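Local coordinates for protein dihydropteroate synthase (Anaplasma phagocytophilum, PDB 6UCZ) that probably catalyses the folate-pathway condensation of a pterin pyrophosphate with p-aminobenzoate to give dihydropteroate, and here holds a pterin monophosphate in its active site, at residues A[202-207]-A[225-230]; A[154-159]-A[190-195]; A[68-73]-A[98-103]. All blocks are in the same frame, centred on the assembly; numbering follows the deposited sequence. Where two conformers were deposited one is given.

Contact 1. Residues A[202-207]-A[225-230]; sequences IILDPG and GKLKKL. With PMM (pterin-6-yl-methyl-monophosphate), chain C.
L204, on the strand, sets its CD1 methyl against two leucines, L227 and L230. L204 CD1 lies 3.9 Å from L230 CD1, the two side chains crossing at about a right angle, and 4.2 Å from L227 CD1. One residue beyond the strand, P206 adds its ring: P206 CD meets L227 CD2 at 3.9 Å. L227 thus spreads its two methyls over two partners, one to L204 and the other to the proline. With its CG swung away from its own backbone N (chi1 -175°), the branch is carried out from the helix to the strand. All this is apolar packing of the end of strand 202-205 and the proline after it on helix 224-228 and the turn that follows, in the outer layer of a TIM barrel, the fold of dihydropteroate synthases. The strand residues on either side of L204 face inward, and the substrate pocket opens at the strand's C-terminal end.

The ligand's polar contacts here belong to D205, on the inner side. Its OD2 takes two N-H groups of the pterin, from N3 at 2.7 Å and from the amino group N2 at 2.9 Å, both bent, the N2 one more so (142°). Its other oxygen closes an Asx turn: G207 N donates to D205 OD1 at 2.8 Å, nearly straight at 167°, from the anti side and somewhat out of the carboxylate plane. Gripped at both oxygens, the carboxylate is restrained in rotation and presents OD2 to the pterin. Just past the strand, G207 O also accepts a bond from K212 NZ.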
loop_
_atom_site.group_PDB
_atom_site.type_symbol
_atom_site.label_atom_id
_atom_site.label_comp_id
_atom_site.label_asym_id
_atom_site.label_seq_id
_atom_site.Cartn_x
_atom_site.Cartn_y
_atom_site.Cartn_z
ATOM N N ILE A 202 -12.188 -6.049 0.055
ATOM C CA ILE A 202 -10.875 -6.529 -0.375
ATOM C C ILE A 202 -10.323 -5.600 -1.451
ATOM O O ILE A 202 -11.006 -5.314 -2.441
ATOM C CB ILE A 202 -10.956 -7.971 -0.898
ATOM C CG1 ILE A 202 -11.432 -8.912 0.210
ATOM C CG2 ILE A 202 -9.589 -8.399 -1.434
ATOM C CD1 ILE A 202 -11.802 -10.303 -0.279
ATOM N N ILE A 203 -9.061 -5.188 -1.294
ATOM C CA ILE A 203 -8.371 -4.293 -2.220
ATOM C C ILE A 203 -7.104 -4.980 -2.718
ATOM O O ILE A 203 -6.373 -5.590 -1.930
ATOM C CB ILE A 203 -8.034 -2.953 -1.529
ATOM C CG1 ILE A 203 -9.307 -2.302 -0.968
ATOM C CG2 ILE A 203 -7.327 -2.016 -2.474
ATOM C CD1 ILE A 203 -9.045 -1.336 0.194
ATOM N N LEU A 204 -6.827 -4.869 -4.022
ATOM C CA LEU A 204 -5.716 -5.584 -4.653
ATOM C C LEU A 204 -4.588 -4.632 -5.028
ATOM O O LEU A 204 -4.831 -3.562 -5.590
ATOM C CB LEU A 204 -6.182 -6.321 -5.913
ATOM C CG LEU A 204 -7.356 -7.287 -5.737
ATOM C CD1 LEU A 204 -7.700 -7.993 -7.043
ATOM C CD2 LEU A 204 -7.063 -8.296 -4.626
ATOM N N ASP A 205 -3.351 -5.043 -4.753
ATOM C CA ASP A 205 -2.163 -4.227 -5.023
ATOM C C ASP A 205 -1.118 -5.109 -5.693
ATOM O O ASP A 205 -0.758 -6.170 -5.137
ATOM C CB ASP A 205 -1.647 -3.616 -3.713
ATOM C CG ASP A 205 -0.461 -2.681 -3.897
ATOM O OD1 ASP A 205 0.385 -2.881 -4.810
ATOM O OD2 ASP A 205 -0.355 -1.736 -3.082
ATOM N N PRO A 206 -0.605 -4.736 -6.877
ATOM C CA PRO A 206 0.375 -5.593 -7.572
ATOM C C PRO A 206 1.773 -5.581 -6.974
ATOM O O PRO A 206 2.634 -6.326 -7.466
ATOM C CB PRO A 206 0.398 -5.010 -8.989
ATOM C CG PRO A 206 0.088 -3.549 -8.769
ATOM C CD PRO A 206 -0.943 -3.536 -7.672
ATOM N N GLY A 207 2.050 -4.739 -5.982
ATOM C CA GLY A 207 3.373 -4.723 -5.380
ATOM C C GLY A 207 4.487 -4.327 -6.336
ATOM O O GLY A 207 5.430 -5.094 -6.569
ATOM N N GLY A 225 -5.288 -1.320 -15.786
ATOM C CA GLY A 225 -6.685 -1.578 -16.103
ATOM C C GLY A 225 -7.039 -3.054 -16.158
ATOM O O GLY A 225 -8.181 -3.429 -15.879
ATOM N N LYS A 226 -6.088 -3.906 -16.562
ATOM C CA LYS A 226 -6.351 -5.343 -16.570
ATOM C C LYS A 226 -6.550 -5.888 -15.158
ATOM O O LYS A 226 -7.381 -6.778 -14.942
ATOM C CB LYS A 226 -5.233 -6.094 -17.289
ATOM C CG LYS A 226 -5.550 -7.574 -17.473
ATOM C CD LYS A 226 -4.500 -8.300 -18.299
ATOM C CE LYS A 226 -4.751 -9.803 -18.309
ATOM N NZ LYS A 226 -3.877 -10.501 -19.294
ATOM N N LEU A 227 -5.806 -5.376 -14.183
ATOM C CA LEU A 227 -6.078 -5.753 -12.800
ATOM C C LEU A 227 -7.413 -5.176 -12.331
ATOM O O LEU A 227 -8.162 -5.833 -11.598
ATOM C CB LEU A 227 -4.942 -5.280 -11.897
ATOM C CG LEU A 227 -5.006 -5.702 -10.427
ATOM C CD1 LEU A 227 -5.089 -7.218 -10.272
ATOM C CD2 LEU A 227 -3.805 -5.137 -9.689
ATOM N N LYS A 228 -7.722 -3.942 -12.744
ATOM C CA LYS A 228 -8.985 -3.312 -12.375
ATOM C C LYS A 228 -10.182 -4.084 -12.917
ATOM O O LYS A 228 -11.253 -4.076 -12.299
ATOM C CB LYS A 228 -9.023 -1.879 -12.907
ATOM C CG LYS A 228 -8.162 -0.890 -12.143
ATOM C CD LYS A 228 -8.912 -0.349 -10.955
ATOM C CE LYS A 228 -10.232 0.269 -11.386
ATOM N NZ LYS A 228 -11.032 0.618 -10.198
ATOM N N LYS A 229 -10.027 -4.752 -14.068
ATOM C CA LYS A 229 -11.128 -5.484 -14.686
ATOM C C LYS A 229 -11.593 -6.657 -13.840
ATOM O O LYS A 229 -12.627 -7.254 -14.151
ATOM C CB LYS A 229 -10.732 -5.982 -16.078
ATOM N N LEU A 230 -10.855 -7.004 -12.786
ATOM C CA LEU A 230 -11.292 -8.054 -11.878
ATOM C C LEU A 230 -12.497 -7.623 -11.051
ATOM O O LEU A 230 -13.189 -8.482 -10.492
ATOM C CB LEU A 230 -10.137 -8.452 -10.965
ATOM C CG LEU A 230 -9.053 -9.313 -11.607
ATOM C CD1 LEU A 230 -7.970 -9.636 -10.599
ATOM C CD2 LEU A 230 -9.663 -10.585 -12.153
HETATM N N5 PMM C . 5.367 -0.637 -0.741
HETATM C C6 PMM C . 6.055 -0.595 0.405
HETATM C C7 PMM C . 5.442 -0.861 1.615
HETATM N N8 PMM C . 4.152 -1.189 1.749
HETATM N N1 PMM C . 2.137 -1.547 0.741
HETATM C C2 PMM C . 1.400 -1.618 -0.361
HETATM N N2 PMM C . 0.109 -1.955 -0.276
HETATM N N3 PMM C . 1.900 -1.375 -1.612
HETATM C C4 PMM C . 3.207 -1.046 -1.891
HETATM O O4 PMM C . 3.588 -0.869 -3.047
HETATM C C4A PMM C . 4.065 -0.958 -0.690
HETATM C C8A PMM C . 3.472 -1.228 0.597
HETATM C C9 PMM C . 7.529 -0.301 0.278
HETATM O O10 PMM C . 7.707 1.082 -0.091
HETATM P PA PMM C . 8.289 2.187 0.938
HETATM O O1P PMM C . 8.515 3.433 0.066
HETATM O O2P PMM C . 9.661 1.710 1.395
HETATM O O3P PMM C . 7.329 2.404 2.060
#

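Contact 2. Residues A[154-159]-A[190-195]; sequences IIIMHH and DTLIAQ. With PMM (pterin-6-yl-methyl-monophosphate), chain C.
The pterin ring system lies on the inner side of the strand, opposite to where I154 and I156 pack on L192, and two residues of that strand touch it. M157 places its sulfur over one face of the pterin: M157 SD is 3.5 Å from N3 of the pterin and as far from its C4. I155 comes instead to the amino end, where its CG2 is 3.9 Å from N2 of the pterin. Beyond the strand, the imidazole of H158 meets the rings of W184 and F160 edge-to-face, and H159 makes the same kind of pair with W184.

On the outer side of the strand a single leucine carries the contact. L192 CD1 approaches I156 CG2 at 4.2 Å, the two side chains reaching toward each other tip to tip, and it touches I154 CG2 at 4.3 Å. With CG1 of I156 between the backbone N and the carbonyl carbon (chi1 49°), CG2 stands anti to the carbonyl carbon and is the branch that meets L192. The contact is purely apolar and all three residues are buried.

In the barrel, strand 153-157 lies between strands 131-134 and 202-205, bonded to both through its backbone. Helix 174-194 covers it from outside, with I156 also resting on V189, while L192 reaches on to I202 of the next strand and to P144 of helix 143-148.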
loop_
_atom_site.group_PDB
_atom_site.type_symbol
_atom_site.label_atom_id
_atom_site.label_comp_id
_atom_site.label_asym_id
_atom_site.label_seq_id
_atom_site.Cartn_x
_atom_site.Cartn_y
_atom_site.Cartn_z
ATOM N N ILE A 154 -9.199 -4.544 3.655
ATOM C CA ILE A 154 -7.864 -5.129 3.611
ATOM C C ILE A 154 -7.252 -4.999 2.225
ATOM O O ILE A 154 -7.884 -5.340 1.220
ATOM C CB ILE A 154 -7.881 -6.600 4.082
ATOM C CG1 ILE A 154 -6.505 -7.235 3.888
ATOM C CG2 ILE A 154 -8.984 -7.399 3.388
ATOM C CD1 ILE A 154 -6.274 -8.426 4.809
ATOM N N ILE A 155 -6.021 -4.502 2.172
ATOM C CA ILE A 155 -5.204 -4.526 0.964
ATOM C C ILE A 155 -4.300 -5.749 1.032
ATOM O O ILE A 155 -3.631 -5.972 2.050
ATOM C CB ILE A 155 -4.354 -3.252 0.835
ATOM C CG1 ILE A 155 -5.233 -2.007 0.954
ATOM C CG2 ILE A 155 -3.583 -3.248 -0.510
ATOM C CD1 ILE A 155 -4.432 -0.751 1.246
ATOM N N ILE A 156 -4.280 -6.545 -0.036
ATOM C CA ILE A 156 -3.320 -7.636 -0.192
ATOM C C ILE A 156 -2.393 -7.279 -1.347
ATOM O O ILE A 156 -2.859 -6.928 -2.441
ATOM C CB ILE A 156 -4.012 -8.994 -0.405
ATOM C CG1 ILE A 156 -5.083 -8.907 -1.500
ATOM C CG2 ILE A 156 -4.621 -9.495 0.916
ATOM C CD1 ILE A 156 -5.710 -10.275 -1.842
ATOM N N MET A 157 -1.084 -7.351 -1.103
ATOM C CA MET A 157 -0.063 -6.901 -2.048
ATOM C C MET A 157 0.735 -8.085 -2.587
ATOM O O MET A 157 1.176 -8.939 -1.810
ATOM C CB MET A 157 0.901 -5.930 -1.368
ATOM C CG MET A 157 1.828 -5.224 -2.358
ATOM S SD MET A 157 3.276 -4.560 -1.539
ATOM C CE MET A 157 4.215 -6.079 -1.241
ATOM N N HIS A 158 0.952 -8.121 -3.907
ATOM C CA HIS A 158 1.739 -9.197 -4.504
ATOM C C HIS A 158 3.229 -9.026 -4.215
ATOM O O HIS A 158 3.769 -7.919 -4.295
ATOM C CB HIS A 158 1.535 -9.248 -6.020
ATOM C CG HIS A 158 2.316 -10.347 -6.678
ATOM N ND1 HIS A 158 3.646 -10.219 -7.013
ATOM C CD2 HIS A 158 1.969 -11.619 -6.997
ATOM C CE1 HIS A 158 4.080 -11.355 -7.536
ATOM N NE2 HIS A 158 3.078 -12.216 -7.547
ATOM N N HIS A 159 3.908 -10.140 -3.925
ATOM C CA HIS A 159 5.362 -10.152 -3.788
ATOM C C HIS A 159 5.929 -11.533 -4.117
ATOM O O HIS A 159 5.200 -12.523 -4.204
ATOM C CB HIS A 159 5.777 -9.704 -2.382
ATOM C CG HIS A 159 5.234 -10.580 -1.296
ATOM N ND1 HIS A 159 5.805 -11.788 -0.961
ATOM C CD2 HIS A 159 4.145 -10.444 -0.503
ATOM C CE1 HIS A 159 5.107 -12.349 0.014
ATOM N NE2 HIS A 159 4.099 -11.549 0.316
ATOM N N ASP A 190 -9.899 -15.645 -2.667
ATOM C CA ASP A 190 -10.708 -16.816 -2.338
ATOM C C ASP A 190 -10.524 -17.221 -0.884
ATOM O O ASP A 190 -11.495 -17.565 -0.200
ATOM C CB ASP A 190 -10.358 -17.987 -3.255
ATOM C CG ASP A 190 -10.864 -17.797 -4.669
ATOM O OD1 ASP A 190 -11.840 -17.043 -4.863
ATOM O OD2 ASP A 190 -10.287 -18.413 -5.588
ATOM N N THR A 191 -9.283 -17.193 -0.394
ATOM C CA THR A 191 -9.037 -17.531 1.003
ATOM C C THR A 191 -9.802 -16.599 1.934
ATOM O O THR A 191 -10.454 -17.049 2.886
ATOM C CB THR A 191 -7.536 -17.486 1.289
ATOM O OG1 THR A 191 -6.875 -18.469 0.479
ATOM C CG2 THR A 191 -7.255 -17.764 2.758
ATOM N N LEU A 192 -9.744 -15.295 1.666
ATOM C CA LEU A 192 -10.416 -14.318 2.519
ATOM C C LEU A 192 -11.925 -14.539 2.548
ATOM O O LEU A 192 -12.544 -14.548 3.618
ATOM C CB LEU A 192 -10.099 -12.902 2.023
ATOM C CG LEU A 192 -8.663 -12.400 2.181
ATOM C CD1 LEU A 192 -8.443 -11.120 1.376
ATOM C CD2 LEU A 192 -8.369 -12.168 3.646
ATOM N N ILE A 193 -12.538 -14.677 1.369
ATOM C CA ILE A 193 -13.989 -14.836 1.290
ATOM C C ILE A 193 -14.426 -16.118 1.976
ATOM O O ILE A 193 -15.437 -16.144 2.691
ATOM C CB ILE A 193 -14.449 -14.797 -0.180
ATOM C CG1 ILE A 193 -14.153 -13.428 -0.794
ATOM C CG2 ILE A 193 -15.931 -15.123 -0.292
ATOM C CD1 ILE A 193 -14.545 -13.329 -2.260
ATOM N N ALA A 194 -13.675 -17.203 1.775
ATOM C CA ALA A 194 -14.019 -18.463 2.428
ATOM C C ALA A 194 -13.953 -18.347 3.945
ATOM O O ALA A 194 -14.697 -19.032 4.652
ATOM C CB ALA A 194 -13.094 -19.581 1.947
ATOM N N GLN A 195 -13.089 -17.478 4.462
ATOM C CA GLN A 195 -12.916 -17.314 5.896
ATOM C C GLN A 195 -13.771 -16.191 6.461
ATOM O O GLN A 195 -13.594 -15.821 7.626
ATOM C CB GLN A 195 -11.440 -17.078 6.209
ATOM C CG GLN A 195 -10.574 -18.290 5.898
ATOM C CD GLN A 195 -9.270 -18.303 6.663
ATOM O OE1 GLN A 195 -9.227 -18.018 7.859
ATOM N NE2 GLN A 195 -8.183 -18.616 5.961
HETATM N N5 PMM C . 5.367 -0.637 -0.741
HETATM C C6 PMM C . 6.055 -0.595 0.405
HETATM C C7 PMM C . 5.442 -0.861 1.615
HETATM N N8 PMM C . 4.152 -1.189 1.749
HETATM N N1 PMM C . 2.137 -1.547 0.741
HETATM C C2 PMM C . 1.400 -1.618 -0.361
HETATM N N2 PMM C . 0.109 -1.955 -0.276
HETATM N N3 PMM C . 1.900 -1.375 -1.612
HETATM C C4 PMM C . 3.207 -1.046 -1.891
HETATM O O4 PMM C . 3.588 -0.869 -3.047
HETATM C C4A PMM C . 4.065 -0.958 -0.690
HETATM C C8A PMM C . 3.472 -1.228 0.597
HETATM C C9 PMM C . 7.529 -0.301 0.278
HETATM O O10 PMM C . 7.707 1.082 -0.091
HETATM P PA PMM C . 8.289 2.187 0.938
HETATM O O1P PMM C . 8.515 3.433 0.066
HETATM O O2P PMM C . 9.661 1.710 1.395
HETATM O O3P PMM C . 7.329 2.404 2.060
#

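Contact 3. Residues A[68-73]-A[98-103]; sequences DVIDVG and PEIIRI
I70 and I100 mark the closest approach of the two backbones, strand 69-73 and helix 97-106 lying with these CA atoms 8.4 Å apart. That spacing is filled by side chains. I100 turns its CG2 methyl inward, anti to its own backbone N, and V72 meets it head-on: V72 CG2 and I100 CG2 are 4.1 Å apart, tip to tip. I70 approaches the same methyl more loosely, and since two conformers of it were deposited, this second touch is less certain. I100 also reaches L36 of the neighbouring strand 31-37, and V72 touches V111 of strand 110-115. Helix 97-106 lies in the connection between the adjacent parallel strands 69-73 and 110-115, a beta-alpha-beta crossover of the TIM barrel.

On the helix, one turn apart, R102 grips E99 side-on with two nitrogens. R102 NE donates to E99 OE2 at 2.8 Å, and R102 NH2 to E99 OE1 at 3.2 Å, the latter almost straight (174°), along the syn lone pair and in the guanidinium plane. Across the strand, D71 faces the barrel interior, where it pairs with R274 and accepts from N133, both of which bind the pterin ligand.

Methyl-to-methyl contact has no directional preference, so helix and strand are held here by burial of apolar surface, whereas the charges lie apart from it: the E99-R102 pair along the helix surface, and D71 inside as a second-shell residue that probably orients R274 and N133.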
loop_
_atom_site.group_PDB
_atom_site.type_symbol
_atom_site.label_atom_id
_atom_site.label_comp_id
_atom_site.label_asym_id
_atom_site.label_seq_id
_atom_site.Cartn_x
_atom_site.Cartn_y
_atom_site.Cartn_z
ATOM N N ASP A 68 -6.321 11.181 2.408
ATOM C CA ASP A 68 -7.555 10.470 2.721
ATOM C C ASP A 68 -7.335 9.355 3.733
ATOM O O ASP A 68 -8.239 9.054 4.526
ATOM C CB ASP A 68 -8.151 9.903 1.433
ATOM C CG ASP A 68 -8.482 10.997 0.430
ATOM O OD1 ASP A 68 -9.306 11.874 0.764
ATOM O OD2 ASP A 68 -7.868 11.024 -0.664
ATOM N N VAL A 69 -6.158 8.733 3.699
ATOM C CA VAL A 69 -5.766 7.647 4.598
ATOM C C VAL A 69 -4.318 7.882 5.011
ATOM O O VAL A 69 -3.506 8.339 4.199
ATOM C CB VAL A 69 -5.894 6.255 3.928
ATOM C CG1 VAL A 69 -5.672 5.127 4.952
ATOM C CG2 VAL A 69 -7.257 6.091 3.236
ATOM N N ILE A 70 -3.992 7.582 6.271
ATOM C CA ILE A 70 -2.608 7.557 6.742
ATOM C C ILE A 70 -2.207 6.097 6.913
ATOM O O ILE A 70 -2.799 5.376 7.727
ATOM C CB ILE A 70 -2.427 8.320 8.064
ATOM C CG1 ILE A 70 -3.047 9.716 7.995
ATOM C CG2 ILE A 70 -0.946 8.392 8.422
ATOM C CD1 ILE A 70 -2.352 10.646 7.031
ATOM N N ASP A 71 -1.196 5.669 6.162
ATOM C CA ASP A 71 -0.695 4.299 6.208
ATOM C C ASP A 71 0.515 4.251 7.137
ATOM O O ASP A 71 1.586 4.759 6.795
ATOM C CB ASP A 71 -0.337 3.814 4.804
ATOM C CG ASP A 71 0.089 2.357 4.770
ATOM O OD1 ASP A 71 -0.652 1.513 5.314
ATOM O OD2 ASP A 71 1.148 2.049 4.166
ATOM N N VAL A 72 0.346 3.628 8.303
ATOM C CA VAL A 72 1.371 3.604 9.340
ATOM C C VAL A 72 2.112 2.272 9.276
ATOM O O VAL A 72 1.505 1.199 9.394
ATOM C CB VAL A 72 0.765 3.813 10.733
ATOM C CG1 VAL A 72 1.881 3.992 11.767
ATOM C CG2 VAL A 72 -0.223 4.995 10.737
ATOM N N GLY A 73 3.430 2.339 9.142
ATOM C CA GLY A 73 4.232 1.137 9.060
ATOM C C GLY A 73 5.494 1.209 9.890
ATOM O O GLY A 73 6.104 2.275 10.022
ATOM N N PRO A 98 -2.381 5.325 18.807
ATOM C CA PRO A 98 -3.584 5.950 19.385
ATOM C C PRO A 98 -3.741 7.424 19.033
ATOM O O PRO A 98 -4.853 7.856 18.704
ATOM C CB PRO A 98 -3.396 5.742 20.895
ATOM C CG PRO A 98 -2.524 4.561 21.021
ATOM C CD PRO A 98 -1.565 4.680 19.851
ATOM N N GLU A 99 -2.666 8.214 19.104
ATOM C CA GLU A 99 -2.787 9.635 18.786
ATOM C C GLU A 99 -3.028 9.850 17.299
ATOM O O GLU A 99 -3.837 10.702 16.917
ATOM C CB GLU A 99 -1.540 10.401 19.239
ATOM C CG GLU A 99 -1.680 11.085 20.595
ATOM C CD GLU A 99 -2.810 12.102 20.632
ATOM O OE1 GLU A 99 -2.611 13.251 20.184
ATOM O OE2 GLU A 99 -3.904 11.743 21.105
ATOM N N ILE A 100 -2.350 9.078 16.446
ATOM C CA ILE A 100 -2.560 9.185 15.006
ATOM C C ILE A 100 -4.004 8.859 14.657
ATOM O O ILE A 100 -4.637 9.555 13.854
ATOM C CB ILE A 100 -1.572 8.271 14.255
ATOM C CG1 ILE A 100 -0.141 8.801 14.388
ATOM C CG2 ILE A 100 -1.978 8.090 12.778
ATOM C CD1 ILE A 100 0.930 7.802 13.951
ATOM N N ILE A 101 -4.556 7.812 15.277
ATOM C CA ILE A 101 -5.947 7.450 15.022
ATOM C C ILE A 101 -6.882 8.562 15.484
ATOM O O ILE A 101 -7.842 8.909 14.788
ATOM C CB ILE A 101 -6.274 6.102 15.695
ATOM C CG1 ILE A 101 -5.552 4.964 14.973
ATOM C CG2 ILE A 101 -7.783 5.857 15.750
ATOM C CD1 ILE A 101 -5.508 3.682 15.792
ATOM N N ARG A 102 -6.616 9.141 16.659
ATOM C CA ARG A 102 -7.470 10.212 17.168
ATOM C C ARG A 102 -7.406 11.441 16.267
ATOM O O ARG A 102 -8.435 12.048 15.940
ATOM C CB ARG A 102 -7.075 10.585 18.600
ATOM C CG ARG A 102 -8.057 11.550 19.273
ATOM C CD ARG A 102 -7.514 12.053 20.602
ATOM N NE ARG A 102 -6.355 12.918 20.402
ATOM C CZ ARG A 102 -6.419 14.228 20.188
ATOM N NH1 ARG A 102 -7.596 14.850 20.167
ATOM N NH2 ARG A 102 -5.300 14.916 20.005
ATOM N N ILE A 103 -6.196 11.845 15.888
ATOM C CA ILE A 103 -6.039 13.044 15.075
ATOM C C ILE A 103 -6.612 12.821 13.679
ATOM O O ILE A 103 -7.291 13.695 13.128
ATOM C CB ILE A 103 -4.551 13.448 15.037
ATOM C CG1 ILE A 103 -4.089 13.862 16.440
ATOM C CG2 ILE A 103 -4.309 14.580 14.053
ATOM C CD1 ILE A 103 -2.595 13.763 16.647
#

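How the contacts relate
Along the chain the contacts come one after another, contact 3 first, then contact 2, then contact 1, and each sets a helix against a strand of the same parallel barrel sheet. Contacts 1 and 2 are neighbours, their centres 12 Å apart: strands 202-205 and 153-157 lie side by side, with I203 N 2.8 Å from I154 O and D205 O 2.9 Å from H158 N, both probable hydrogen bonds. Both also touch the pterin ligand, so these two strands contribute to one side of its pocket. Contact 3 lies farther round the barrel, its centre 24 Å from contact 1 and 23 Å from contact 2, without touching either.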